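Side-chain contacts in periplasmic binding protein component of an ABC type zinc uptake transporter (Synechocystis sp., PDB 1PQ4), which binds zinc in the periplasm and probably delivers it to an ABC-type transporter for uptake into the cell: residues L16-G21 with L171-R176; H37-E40 with Q44-A47; P132-W135 with T139-K142; E151-D156 with D161-N166; I194-S199 with T245-K250. One frame throughout, in Å; residues are numbered along the deposited sequence.

Contact 1: L16-G21 with L171-R176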
# COMPACT_ATOMS: atom_id res chain seq x y z
N LEU A 16 -7.17 4.29 -9.85
CA LEU A 16 -8.15 4.16 -10.91
C LEU A 16 -8.90 5.43 -11.20
O LEU A 16 -9.23 5.72 -12.38
CB LEU A 16 -9.17 3.04 -10.61
CG LEU A 16 -8.73 1.66 -11.13
CD1 LEU A 16 -8.79 1.63 -12.66
CD2 LEU A 16 -7.27 1.38 -10.70
N GLU A 17 -9.26 6.16 -10.14
CA GLU A 17 -9.97 7.44 -10.34
C GLU A 17 -9.09 8.40 -11.15
O GLU A 17 -9.57 9.09 -12.02
CB GLU A 17 -10.32 8.09 -8.99
CG GLU A 17 -11.15 9.39 -9.07
CD GLU A 17 -12.45 9.25 -9.86
OE1 GLU A 17 -13.03 8.13 -9.91
OE2 GLU A 17 -12.90 10.28 -10.43
N LYS A 18 -7.80 8.46 -10.85
CA LYS A 18 -6.88 9.36 -11.55
C LYS A 18 -6.73 8.97 -13.03
O LYS A 18 -6.66 9.81 -13.93
CB LYS A 18 -5.50 9.28 -10.89
CG LYS A 18 -5.43 10.04 -9.56
CD LYS A 18 -5.40 11.56 -9.85
CE LYS A 18 -5.61 12.42 -8.58
NZ LYS A 18 -5.22 13.85 -8.86
N ILE A 19 -6.70 7.67 -13.27
CA ILE A 19 -6.48 7.19 -14.65
C ILE A 19 -7.75 7.15 -15.46
O ILE A 19 -7.78 7.54 -16.64
CB ILE A 19 -5.86 5.78 -14.57
CG1 ILE A 19 -4.44 5.88 -14.03
CG2 ILE A 19 -5.93 5.06 -15.97
CD1 ILE A 19 -3.83 4.55 -13.60
N GLY A 20 -8.84 6.75 -14.82
CA GLY A 20 -10.11 6.60 -15.54
C GLY A 20 -11.13 7.70 -15.41
O GLY A 20 -11.94 7.90 -16.33
N GLY A 21 -11.14 8.39 -14.27
CA GLY A 21 -12.12 9.45 -14.07
C GLY A 21 -13.53 8.90 -14.25
O GLY A 21 -13.82 7.81 -13.79
N LEU A 171 1.19 10.61 -13.95
CA LEU A 171 2.65 10.40 -13.80
C LEU A 171 3.37 11.69 -13.38
O LEU A 171 4.31 11.66 -12.59
CB LEU A 171 3.32 9.88 -15.10
CG LEU A 171 2.80 8.49 -15.55
CD1 LEU A 171 3.32 8.15 -17.00
CD2 LEU A 171 3.25 7.42 -14.49
N ALA A 172 2.93 12.83 -13.92
CA ALA A 172 3.58 14.11 -13.55
C ALA A 172 3.31 14.44 -12.06
O ALA A 172 4.17 14.99 -11.36
CB ALA A 172 3.04 15.23 -14.48
N GLU A 173 2.09 14.17 -11.61
CA GLU A 173 1.74 14.38 -10.21
C GLU A 173 2.63 13.47 -9.36
O GLU A 173 3.09 13.86 -8.29
CB GLU A 173 0.28 13.98 -9.91
CG GLU A 173 -0.83 14.84 -10.49
CD GLU A 173 -2.22 14.20 -10.23
OE1 GLU A 173 -2.52 13.82 -9.08
OE2 GLU A 173 -3.00 14.07 -11.20
N LEU A 174 2.83 12.24 -9.81
CA LEU A 174 3.66 11.33 -9.01
C LEU A 174 5.10 11.83 -8.87
O LEU A 174 5.72 11.63 -7.82
CB LEU A 174 3.64 9.89 -9.62
CG LEU A 174 2.24 9.23 -9.45
CD1 LEU A 174 2.04 8.04 -10.40
CD2 LEU A 174 2.14 8.77 -8.01
N GLU A 175 5.67 12.42 -9.94
CA GLU A 175 7.05 12.92 -9.85
C GLU A 175 7.09 14.08 -8.89
O GLU A 175 8.02 14.22 -8.10
CB GLU A 175 7.58 13.40 -11.21
CG GLU A 175 8.67 12.51 -11.72
CD GLU A 175 9.77 12.32 -10.69
OE1 GLU A 175 10.67 13.18 -10.60
OE2 GLU A 175 9.71 11.33 -9.94
N ARG A 176 6.09 14.93 -8.95
CA ARG A 176 6.03 16.08 -8.04
C ARG A 176 5.91 15.58 -6.58
O ARG A 176 6.63 16.02 -5.70
CB ARG A 176 4.87 16.98 -8.46
CG ARG A 176 4.58 18.16 -7.55
CD ARG A 176 3.09 18.34 -7.64
NE ARG A 176 2.52 19.39 -6.82
CZ ARG A 176 1.20 19.53 -6.67
NH1 ARG A 176 0.39 18.68 -7.30
NH2 ARG A 176 0.71 20.50 -5.91

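Contact 2: H37-E40 with Q44-A47. With ZN (zinc ion), chain C.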
# COMPACT_ATOMS: atom_id res chain seq x y z
N HIS A 37 -4.09 -9.00 4.38
CA HIS A 37 -3.45 -10.29 4.34
C HIS A 37 -4.26 -11.49 4.87
O HIS A 37 -3.92 -12.63 4.60
CB HIS A 37 -2.13 -10.22 5.10
CG HIS A 37 -1.24 -9.11 4.63
ND1 HIS A 37 -0.50 -9.19 3.47
CD2 HIS A 37 -0.97 -7.90 5.17
CE1 HIS A 37 0.19 -8.07 3.31
NE2 HIS A 37 -0.07 -7.27 4.33
N THR A 38 -5.29 -11.24 5.65
CA THR A 38 -6.10 -12.33 6.17
C THR A 38 -7.56 -12.13 5.76
O THR A 38 -8.44 -12.82 6.25
CB THR A 38 -6.03 -12.42 7.71
OG1 THR A 38 -6.51 -11.20 8.29
CG2 THR A 38 -4.61 -12.67 8.17
N TYR A 39 -7.82 -11.17 4.87
CA TYR A 39 -9.18 -10.92 4.44
C TYR A 39 -9.75 -12.05 3.57
O TYR A 39 -9.05 -12.63 2.74
CB TYR A 39 -9.27 -9.64 3.62
CG TYR A 39 -10.69 -9.24 3.32
CD1 TYR A 39 -11.52 -8.79 4.34
CD2 TYR A 39 -11.21 -9.32 2.04
CE1 TYR A 39 -12.84 -8.43 4.09
CE2 TYR A 39 -12.53 -8.97 1.77
CZ TYR A 39 -13.33 -8.53 2.80
OH TYR A 39 -14.63 -8.16 2.56
N GLU A 40 -11.02 -12.35 3.76
CA GLU A 40 -11.65 -13.34 2.91
C GLU A 40 -12.89 -12.65 2.35
O GLU A 40 -13.72 -12.13 3.10
CB GLU A 40 -12.01 -14.62 3.66
CG GLU A 40 -12.10 -15.78 2.66
CD GLU A 40 -12.25 -17.15 3.30
OE1 GLU A 40 -13.25 -17.37 4.03
OE2 GLU A 40 -11.36 -18.01 3.05
N GLN A 44 -21.67 -11.75 -0.50
CA GLN A 44 -22.34 -10.69 -1.22
C GLN A 44 -21.39 -9.98 -2.19
O GLN A 44 -21.83 -9.44 -3.20
CB GLN A 44 -22.93 -9.65 -0.25
CG GLN A 44 -22.28 -9.58 1.12
CD GLN A 44 -22.59 -10.80 1.96
OE1 GLN A 44 -23.76 -11.14 2.18
NE2 GLN A 44 -21.56 -11.47 2.44
N GLN A 45 -20.09 -9.98 -1.86
CA GLN A 45 -19.09 -9.34 -2.71
C GLN A 45 -18.82 -10.19 -3.94
O GLN A 45 -18.73 -9.66 -5.03
CB GLN A 45 -17.75 -9.16 -1.97
CG GLN A 45 -17.76 -8.10 -0.94
CD GLN A 45 -16.40 -7.95 -0.33
OE1 GLN A 45 -15.89 -8.89 0.29
NE2 GLN A 45 -15.80 -6.80 -0.50
N LEU A 46 -18.65 -11.50 -3.75
CA LEU A 46 -18.39 -12.39 -4.89
C LEU A 46 -19.56 -12.33 -5.88
O LEU A 46 -19.34 -12.41 -7.08
CB LEU A 46 -18.18 -13.82 -4.41
CG LEU A 46 -16.95 -14.00 -3.52
CD1 LEU A 46 -16.96 -15.38 -2.91
CD2 LEU A 46 -15.70 -13.79 -4.33
N ALA A 47 -20.79 -12.18 -5.37
CA ALA A 47 -21.98 -12.08 -6.23
C ALA A 47 -21.94 -10.79 -7.04
O ALA A 47 -22.26 -10.78 -8.23
CB ALA A 47 -23.26 -12.09 -5.41
ZN ZN C . 0.59 -5.48 4.70
O HOH W 1 -0.82 -3.72 4.41

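Contact 3: P132-W135 with T139-K142. With ZN (zinc ion), chain C.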
# COMPACT_ATOMS: atom_id res chain seq x y z
N PRO A 132 4.64 -7.59 -1.17
CA PRO A 132 3.64 -7.01 -2.07
C PRO A 132 3.27 -5.52 -1.88
O PRO A 132 2.46 -5.01 -2.62
CB PRO A 132 2.42 -7.90 -1.81
CG PRO A 132 2.49 -8.05 -0.31
CD PRO A 132 4.00 -8.24 -0.02
N HIS A 133 3.92 -4.84 -0.94
CA HIS A 133 3.48 -3.48 -0.62
C HIS A 133 3.96 -2.42 -1.59
O HIS A 133 4.47 -1.35 -1.19
CB HIS A 133 3.91 -3.20 0.82
CG HIS A 133 3.35 -4.16 1.83
ND1 HIS A 133 4.03 -5.29 2.24
CD2 HIS A 133 2.19 -4.14 2.52
CE1 HIS A 133 3.31 -5.92 3.15
NE2 HIS A 133 2.20 -5.25 3.34
N ILE A 134 3.82 -2.72 -2.87
CA ILE A 134 4.34 -1.81 -3.88
C ILE A 134 3.49 -0.54 -4.08
O ILE A 134 3.92 0.39 -4.77
CB ILE A 134 4.47 -2.54 -5.26
CG1 ILE A 134 3.07 -3.08 -5.69
CG2 ILE A 134 5.52 -3.69 -5.10
CD1 ILE A 134 1.87 -2.18 -5.75
N TRP A 135 2.32 -0.48 -3.46
CA TRP A 135 1.45 0.68 -3.70
C TRP A 135 1.83 1.89 -2.87
O TRP A 135 1.18 2.95 -2.99
CB TRP A 135 -0.03 0.31 -3.47
CG TRP A 135 -0.35 0.03 -1.99
CD1 TRP A 135 -0.71 0.92 -1.02
CD2 TRP A 135 -0.34 -1.26 -1.38
NE1 TRP A 135 -0.94 0.26 0.18
CE2 TRP A 135 -0.73 -1.08 -0.02
CE3 TRP A 135 -0.06 -2.56 -1.85
CZ2 TRP A 135 -0.84 -2.16 0.88
CZ3 TRP A 135 -0.17 -3.63 -0.97
CH2 TRP A 135 -0.56 -3.42 0.38
N THR A 139 7.34 5.87 -6.98
CA THR A 139 8.15 5.42 -8.14
C THR A 139 7.52 4.17 -8.76
O THR A 139 7.32 4.10 -9.97
CB THR A 139 9.60 5.18 -7.64
OG1 THR A 139 10.15 6.47 -7.36
CG2 THR A 139 10.50 4.51 -8.70
N LEU A 140 7.18 3.20 -7.93
CA LEU A 140 6.58 1.97 -8.43
C LEU A 140 5.14 2.21 -8.86
O LEU A 140 4.62 1.53 -9.74
CB LEU A 140 6.69 0.88 -7.36
CG LEU A 140 8.06 0.30 -7.10
CD1 LEU A 140 9.00 1.38 -6.66
CD2 LEU A 140 7.95 -0.77 -5.97
N VAL A 141 4.48 3.22 -8.28
CA VAL A 141 3.11 3.44 -8.73
C VAL A 141 3.09 3.98 -10.15
O VAL A 141 2.10 3.82 -10.85
CB VAL A 141 2.33 4.38 -7.71
CG1 VAL A 141 0.98 4.86 -8.29
CG2 VAL A 141 2.03 3.52 -6.44
N LYS A 142 4.14 4.71 -10.55
CA LYS A 142 4.21 5.11 -11.96
C LYS A 142 4.09 3.89 -12.87
O LYS A 142 3.42 3.94 -13.87
CB LYS A 142 5.56 5.76 -12.33
CG LYS A 142 5.79 7.09 -11.62
CD LYS A 142 7.13 7.70 -12.10
CE LYS A 142 7.51 8.97 -11.33
NZ LYS A 142 8.68 9.62 -12.04
ZN ZN C . 0.59 -5.48 4.70
O HOH W 1 -0.82 -3.72 4.41

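Contact 4: E151-D156 with D161-N166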
# COMPACT_ATOMS: atom_id res chain seq x y z
N GLU A 151 -3.87 -1.35 -20.06
CA GLU A 151 -4.91 -2.37 -20.11
C GLU A 151 -6.29 -1.82 -20.27
O GLU A 151 -7.12 -2.43 -20.96
CB GLU A 151 -4.84 -3.28 -18.90
CG GLU A 151 -3.53 -3.99 -18.85
CD GLU A 151 -3.51 -5.29 -19.64
OE1 GLU A 151 -4.09 -5.35 -20.75
OE2 GLU A 151 -2.91 -6.26 -19.14
N LEU A 152 -6.58 -0.67 -19.64
CA LEU A 152 -7.92 -0.07 -19.77
C LEU A 152 -8.17 0.41 -21.21
O LEU A 152 -9.33 0.40 -21.72
CB LEU A 152 -8.11 1.13 -18.81
CG LEU A 152 -8.28 0.75 -17.31
CD1 LEU A 152 -8.55 2.00 -16.46
CD2 LEU A 152 -9.42 -0.27 -17.23
N ALA A 153 -7.11 0.91 -21.86
CA ALA A 153 -7.25 1.39 -23.25
C ALA A 153 -7.55 0.20 -24.19
O ALA A 153 -8.23 0.37 -25.19
CB ALA A 153 -5.95 2.14 -23.70
N GLU A 154 -7.06 -1.00 -23.83
CA GLU A 154 -7.32 -2.21 -24.62
C GLU A 154 -8.76 -2.65 -24.43
O GLU A 154 -9.38 -3.18 -25.34
CB GLU A 154 -6.40 -3.34 -24.17
CG GLU A 154 -4.93 -3.12 -24.46
CD GLU A 154 -4.64 -3.11 -25.95
OE1 GLU A 154 -5.15 -4.01 -26.65
OE2 GLU A 154 -3.91 -2.20 -26.40
N LEU A 155 -9.30 -2.43 -23.25
CA LEU A 155 -10.67 -2.81 -22.97
C LEU A 155 -11.67 -1.80 -23.51
O LEU A 155 -12.82 -2.14 -23.81
CB LEU A 155 -10.84 -2.90 -21.44
CG LEU A 155 -11.19 -4.19 -20.69
CD1 LEU A 155 -10.93 -5.43 -21.52
CD2 LEU A 155 -10.40 -4.21 -19.40
N ASP A 156 -11.23 -0.55 -23.63
CA ASP A 156 -12.15 0.51 -24.03
C ASP A 156 -11.42 1.44 -24.99
O ASP A 156 -11.15 2.61 -24.69
CB ASP A 156 -12.63 1.20 -22.72
CG ASP A 156 -13.57 2.36 -22.96
OD1 ASP A 156 -14.23 2.38 -23.99
OD2 ASP A 156 -13.66 3.25 -22.09
N ASP A 161 -7.45 7.88 -26.04
CA ASP A 161 -6.77 9.15 -25.89
C ASP A 161 -6.94 9.75 -24.50
O ASP A 161 -6.01 10.40 -23.97
CB ASP A 161 -7.27 10.15 -26.93
CG ASP A 161 -6.75 9.85 -28.36
OD1 ASP A 161 -5.71 9.18 -28.51
OD2 ASP A 161 -7.37 10.31 -29.33
N GLN A 162 -8.12 9.56 -23.91
CA GLN A 162 -8.38 10.13 -22.58
C GLN A 162 -7.58 9.36 -21.52
O GLN A 162 -7.01 9.97 -20.62
CB GLN A 162 -9.88 10.11 -22.26
CG GLN A 162 -10.24 10.92 -21.02
CD GLN A 162 -9.95 12.42 -21.22
OE1 GLN A 162 -10.53 13.05 -22.11
NE2 GLN A 162 -9.04 12.99 -20.40
N TYR A 163 -7.53 8.03 -21.61
CA TYR A 163 -6.73 7.29 -20.62
C TYR A 163 -5.27 7.69 -20.68
O TYR A 163 -4.59 7.73 -19.64
CB TYR A 163 -6.80 5.78 -20.86
CG TYR A 163 -8.16 5.17 -20.61
CD1 TYR A 163 -8.85 4.53 -21.65
CD2 TYR A 163 -8.80 5.29 -19.37
CE1 TYR A 163 -10.13 4.04 -21.48
CE2 TYR A 163 -10.08 4.81 -19.18
CZ TYR A 163 -10.75 4.18 -20.25
OH TYR A 163 -12.02 3.66 -20.08
N GLU A 164 -4.75 7.94 -21.89
CA GLU A 164 -3.35 8.35 -22.05
C GLU A 164 -3.10 9.71 -21.48
O GLU A 164 -2.07 9.95 -20.84
CB GLU A 164 -2.95 8.43 -23.54
CG GLU A 164 -3.42 7.28 -24.32
CD GLU A 164 -2.28 6.48 -24.83
OE1 GLU A 164 -1.70 5.72 -24.03
OE2 GLU A 164 -1.97 6.65 -26.03
N ALA A 165 -4.00 10.65 -21.76
CA ALA A 165 -3.81 11.99 -21.21
C ALA A 165 -3.94 11.91 -19.67
O ALA A 165 -3.16 12.56 -18.91
CB ALA A 165 -4.88 12.96 -21.78
N ASN A 166 -4.94 11.16 -19.20
CA ASN A 166 -5.10 11.05 -17.72
C ASN A 166 -3.86 10.39 -17.12
O ASN A 166 -3.42 10.77 -16.04
CB ASN A 166 -6.32 10.21 -17.29
CG ASN A 166 -7.63 10.82 -17.67
OD1 ASN A 166 -7.74 12.01 -18.01
ND2 ASN A 166 -8.68 10.02 -17.59

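Contact 5: I194-S199 with T245-K250. With ZN (zinc ion), chain C.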
# COMPACT_ATOMS: atom_id res chain seq x y z
N ILE A 194 10.13 2.75 13.73
CA ILE A 194 9.57 1.46 14.18
C ILE A 194 8.10 1.47 13.88
O ILE A 194 7.42 2.43 14.20
CB ILE A 194 9.69 1.27 15.69
CG1 ILE A 194 11.12 1.50 16.12
CG2 ILE A 194 9.24 -0.13 16.09
CD1 ILE A 194 11.33 1.43 17.65
N VAL A 195 7.61 0.38 13.31
CA VAL A 195 6.21 0.26 12.95
C VAL A 195 5.80 -1.13 13.34
O VAL A 195 6.63 -2.01 13.55
CB VAL A 195 5.95 0.36 11.41
CG1 VAL A 195 6.20 1.72 10.95
CG2 VAL A 195 6.87 -0.64 10.65
N PHE A 196 4.52 -1.32 13.45
CA PHE A 196 4.09 -2.63 13.84
C PHE A 196 4.17 -3.56 12.63
O PHE A 196 4.98 -4.47 12.63
CB PHE A 196 2.67 -2.61 14.40
CG PHE A 196 2.20 -3.98 14.79
CD1 PHE A 196 2.75 -4.62 15.91
CD2 PHE A 196 1.32 -4.68 13.98
CE1 PHE A 196 2.45 -5.93 16.21
CE2 PHE A 196 1.00 -6.03 14.29
CZ PHE A 196 1.58 -6.63 15.41
N HIS A 197 3.35 -3.29 11.62
CA HIS A 197 3.29 -4.16 10.42
C HIS A 197 4.18 -3.55 9.34
O HIS A 197 4.03 -2.37 8.99
CB HIS A 197 1.84 -4.25 9.98
CG HIS A 197 1.66 -4.97 8.69
ND1 HIS A 197 1.76 -6.34 8.59
CD2 HIS A 197 1.37 -4.51 7.44
CE1 HIS A 197 1.54 -6.71 7.34
NE2 HIS A 197 1.30 -5.62 6.62
N PRO A 198 5.12 -4.35 8.78
CA PRO A 198 6.04 -3.85 7.77
C PRO A 198 5.44 -3.66 6.40
O PRO A 198 5.62 -4.46 5.50
CB PRO A 198 7.18 -4.89 7.79
CG PRO A 198 6.43 -6.18 8.03
CD PRO A 198 5.33 -5.79 9.04
N SER A 199 4.68 -2.61 6.24
CA SER A 199 4.17 -2.41 4.90
C SER A 199 4.95 -1.32 4.18
O SER A 199 4.59 -0.92 3.07
CB SER A 199 2.70 -2.01 4.99
OG SER A 199 2.55 -1.04 5.96
N THR A 245 -3.71 1.24 11.77
CA THR A 245 -5.13 1.10 12.13
C THR A 245 -5.68 -0.29 11.98
O THR A 245 -6.58 -0.66 12.71
CB THR A 245 -6.08 1.96 11.24
OG1 THR A 245 -5.32 2.79 10.34
CG2 THR A 245 -6.97 2.79 12.13
N GLN A 246 -5.16 -1.05 11.02
CA GLN A 246 -5.68 -2.39 10.77
C GLN A 246 -5.17 -3.45 11.72
O GLN A 246 -5.59 -4.59 11.64
CB GLN A 246 -5.37 -2.82 9.31
CG GLN A 246 -6.00 -1.90 8.26
CD GLN A 246 -5.20 -0.60 8.03
OE1 GLN A 246 -5.67 0.34 7.36
NE2 GLN A 246 -3.99 -0.56 8.59
N PHE A 247 -4.24 -3.10 12.59
CA PHE A 247 -3.70 -4.09 13.51
C PHE A 247 -3.76 -3.52 14.92
O PHE A 247 -3.83 -2.31 15.11
CB PHE A 247 -2.25 -4.42 13.16
CG PHE A 247 -2.05 -4.84 11.72
CD1 PHE A 247 -1.82 -3.90 10.73
CD2 PHE A 247 -2.14 -6.18 11.36
CE1 PHE A 247 -1.68 -4.28 9.39
CE2 PHE A 247 -1.99 -6.57 10.02
CZ PHE A 247 -1.77 -5.62 9.05
N SER A 248 -3.74 -4.39 15.91
CA SER A 248 -3.77 -3.95 17.29
C SER A 248 -2.53 -3.09 17.52
O SER A 248 -1.45 -3.39 16.98
CB SER A 248 -3.71 -5.16 18.21
OG SER A 248 -3.35 -4.71 19.49
N THR A 249 -2.66 -2.02 18.29
CA THR A 249 -1.49 -1.18 18.59
C THR A 249 -0.97 -1.51 19.98
O THR A 249 -0.11 -0.81 20.50
CB THR A 249 -1.83 0.29 18.59
OG1 THR A 249 -2.91 0.52 19.50
CG2 THR A 249 -2.28 0.74 17.18
N LYS A 250 -1.47 -2.60 20.58
CA LYS A 250 -1.06 -2.97 21.93
C LYS A 250 0.46 -3.04 22.12
O LYS A 250 0.98 -2.45 23.06
CB LYS A 250 -1.70 -4.31 22.34
CG LYS A 250 -1.58 -4.58 23.86
CD LYS A 250 -2.01 -6.00 24.23
CE LYS A 250 -3.42 -6.29 23.74
NZ LYS A 250 -3.66 -7.74 23.44
ZN ZN C . 0.59 -5.48 4.70
O HOH W 1 -0.82 -3.72 4.41

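Contact 1: L16-G21 with L171-R176
K18 and E173 cross at a slant at the surface, each reaching from its own helix toward the other, with the lysine's last carbons and NZ against the carboxylate. The two chains differ in shape. Beyond CG the glutamate runs out almost straight (chi2 173°), which carries its carboxylate clear of helix 160-185 and toward the lysine. The lysine instead turns at chi2 (-74°) and then stretches out, laying its last methylenes against the acid group before the ammonium arrives. CD of K18 stands 3.7 Å from OE1 of E173, and CE of K18 closes to 3.4 Å from the same oxygen. The salt bridge itself is between K18 NZ and E173 OE1, 2.7 Å apart. The nitrogen approaches on the syn side of that oxygen but lies 25° out of the carboxylate plane; at 3.2 Å, E173 OE2 is also close to K18 NZ, though the bond goes to OE1. Both residues are only partly buried, so water probably shares the charges and tempers the strength of the pair. The lysine side chain also touches F170, one turn before E173, and I19 O takes a hydrogen bond from N166 ND2 of the same long helix. This is a surface salt bridge between two helices, joining helix 10-20 to helix 160-185, probably part of the long helix that links the two lobes, as in other metal-binding proteins of this family.

Contact 2: H37-E40 with Q44-A47
Y39 reaches toward the helix that carries Q45, and only the far end of the tyrosine arrives there. From CB the ring is swung anti to the backbone N (chi1 -172°), which turns it toward helix 43-48, while the side chain also touches L29, V30, P31 and N34 of the preceding loop. Further out, CE2 of Y39 comes to 3.7 Å from OE1 of Q45. At the tip, Y39 OH donates to Q45 OE1 over 2.7 Å. The amide oxygen lies in the plane of the ring, at its edge, while the hydroxyl sits above the amide plane, 37° out of it, and the two planes stand nearly perpendicular at 87°. K42 grips both partners: its NZ is hydrogen-bonded to Y39 OH, and its backbone N to Q45 OE1. On the other side of the amide, Q45 NE2 binds L29 O, so both ends of the glutamine amide are tied down and its rotation is set. Two residues before the tyrosine, H37 NE2 binds the zinc ion at 1.9 Å. The contact thus pins the metal-bearing loop after strand 24-28, an outer strand of the four-stranded parallel sheet, onto the short helix 43-48 that follows it.

Contact 3: P132-W135 with T139-K142
I134 and W135 lie on a short 3-10 turn that runs up against the first turn of helix 138-155, with I134 CA 6.3 Å from L140 CA and W135 CA 6.0 Å from V141 CA. No hydrogen bond crosses; one methyl pair meets, and aliphatic carbons rest on two backbone carbonyl oxygens. I134 holds CG1 between its backbone N and carbonyl (chi1 59°), and this leaves CG2 beside the N, where it touches L140 CD2 at 3.9 Å. L140 CB also lies 3.8 Å from I134 O, a carbonyl that accepts a bond from Q144 NE2. Next along, V141 puts CG2 against W135 O at 3.6 Å, and that oxygen is held by W273 NE1. The indole of W135 points off the other way: its NE1 donates to P268 O, and one face covers the backbone carbonyl carbon of H133. H133, at the centre of an inverse gamma turn, is a zinc ligand through NE2 at 2.1 Å, while its ND1 is hydrogen-bonded to D131 OD1. Helix 160-185 backs V141 through F170 and L174, Y202 of helix 201-206 covers I134 and L140, and helix 10-20 brings F15 against W135 and V141, which buries the turn between three helices.

Contact 4: E151-D156 with D161-N166
L152 begins the contact by setting its CB over the centre of the Y163 ring. That carbon stands 4.1 Å from the ring centroid and only 7° off the normal, a CH-pi contact on one face, and L152 CD1 adds a touch on Y163 CE2 at 4.2 Å. A153 follows with backbone rather than bulk: its CA is 3.9 Å from Y163 CD1, so the small residue lets the ring lie close to the helix. The helix ends at L155, and D156 is the first residue to leave it. Its CG swings anti to the backbone N (chi1 178°), which brings the carboxylate across the end of the ring. D156 OD2 receives the hydrogen bond of Y163 OH at 2.6 Å on its anti lone pair, with the carboxylate and ring planes 72° apart. Edge-on in the ring plane, D156 O comes to 3.7 Å from Y163 CE1. A phenylalanine in place of Y163 would probably leave D156 OD2 without its hydroxyl donor and the carboxylate less firmly set. N159 ND2 is a second donor to the same OD2, from the link between helices 138-155 and 160-185. One carboxylate oxygen gripped by two neutral donors is consistent with an ionised D156, while the face of the ring packs on L152 where the two helices meet.

Contact 5: I194-S199 with T245-K250
H197 and F247 face each other from two loops with their CA atoms 7.6 Å apart, and F196 lies across from T249 with CA atoms 7.5 Å apart; no hydrogen bond spans the contact, which is mostly ring packing. The imidazole of H197 and the phenyl of F247 form an offset stack, centroids 4.3 Å apart and planes tilted by 22°. F247 CZ sits over the middle of the imidazole, while H197 CB rests over the rim of the phenyl face. With CG of H197 turned opposite the backbone N (chi1 174°), the imidazole reaches over the phenyl. Beside the stack, F196 CD2 meets F247 CB at 3.7 Å, and S248 O lies over the F196 ring. S248 OG accepts from K250 N at 3.0 Å, an ST turn that shapes the entry to helix 250-259. With an alanine here instead of F247, one face of the metal-binding imidazole would probably lose its cover, and H197 would be held less firmly. Both ring nitrogens are engaged: H197 NE2 binds zinc at 2.1 Å and ND1 is hydrogen-bonded to E215 OE1, a second-shell carboxylate typical of a histidine zinc site, here completed by H37, H133 and a water.

How the contacts relate
Contacts 2, 3 and 5 converge on the zinc ion, one histidine each, although their centres lie 20 to 23 Å apart; contacts 1 and 4 sit away from the metal. Along the chain, contacts 2, 3 and 4 are nested inside the loop that contact 1 closes, and contact 5 comes after it. Contacts 1 and 4, with centres 13 Å apart, both use helix 160-185. Contacts 3 and 4 share helix 138-155; a salt bridge from K142 to E175 joins contact 3 to contact 1. Contacts 4 and 5 are the most distant, 37 Å between centres. The metal is therefore held by loops from distant parts of the chain, while contacts 1 and 4 tie helices 10-20, 138-155 and 160-185 together away from it.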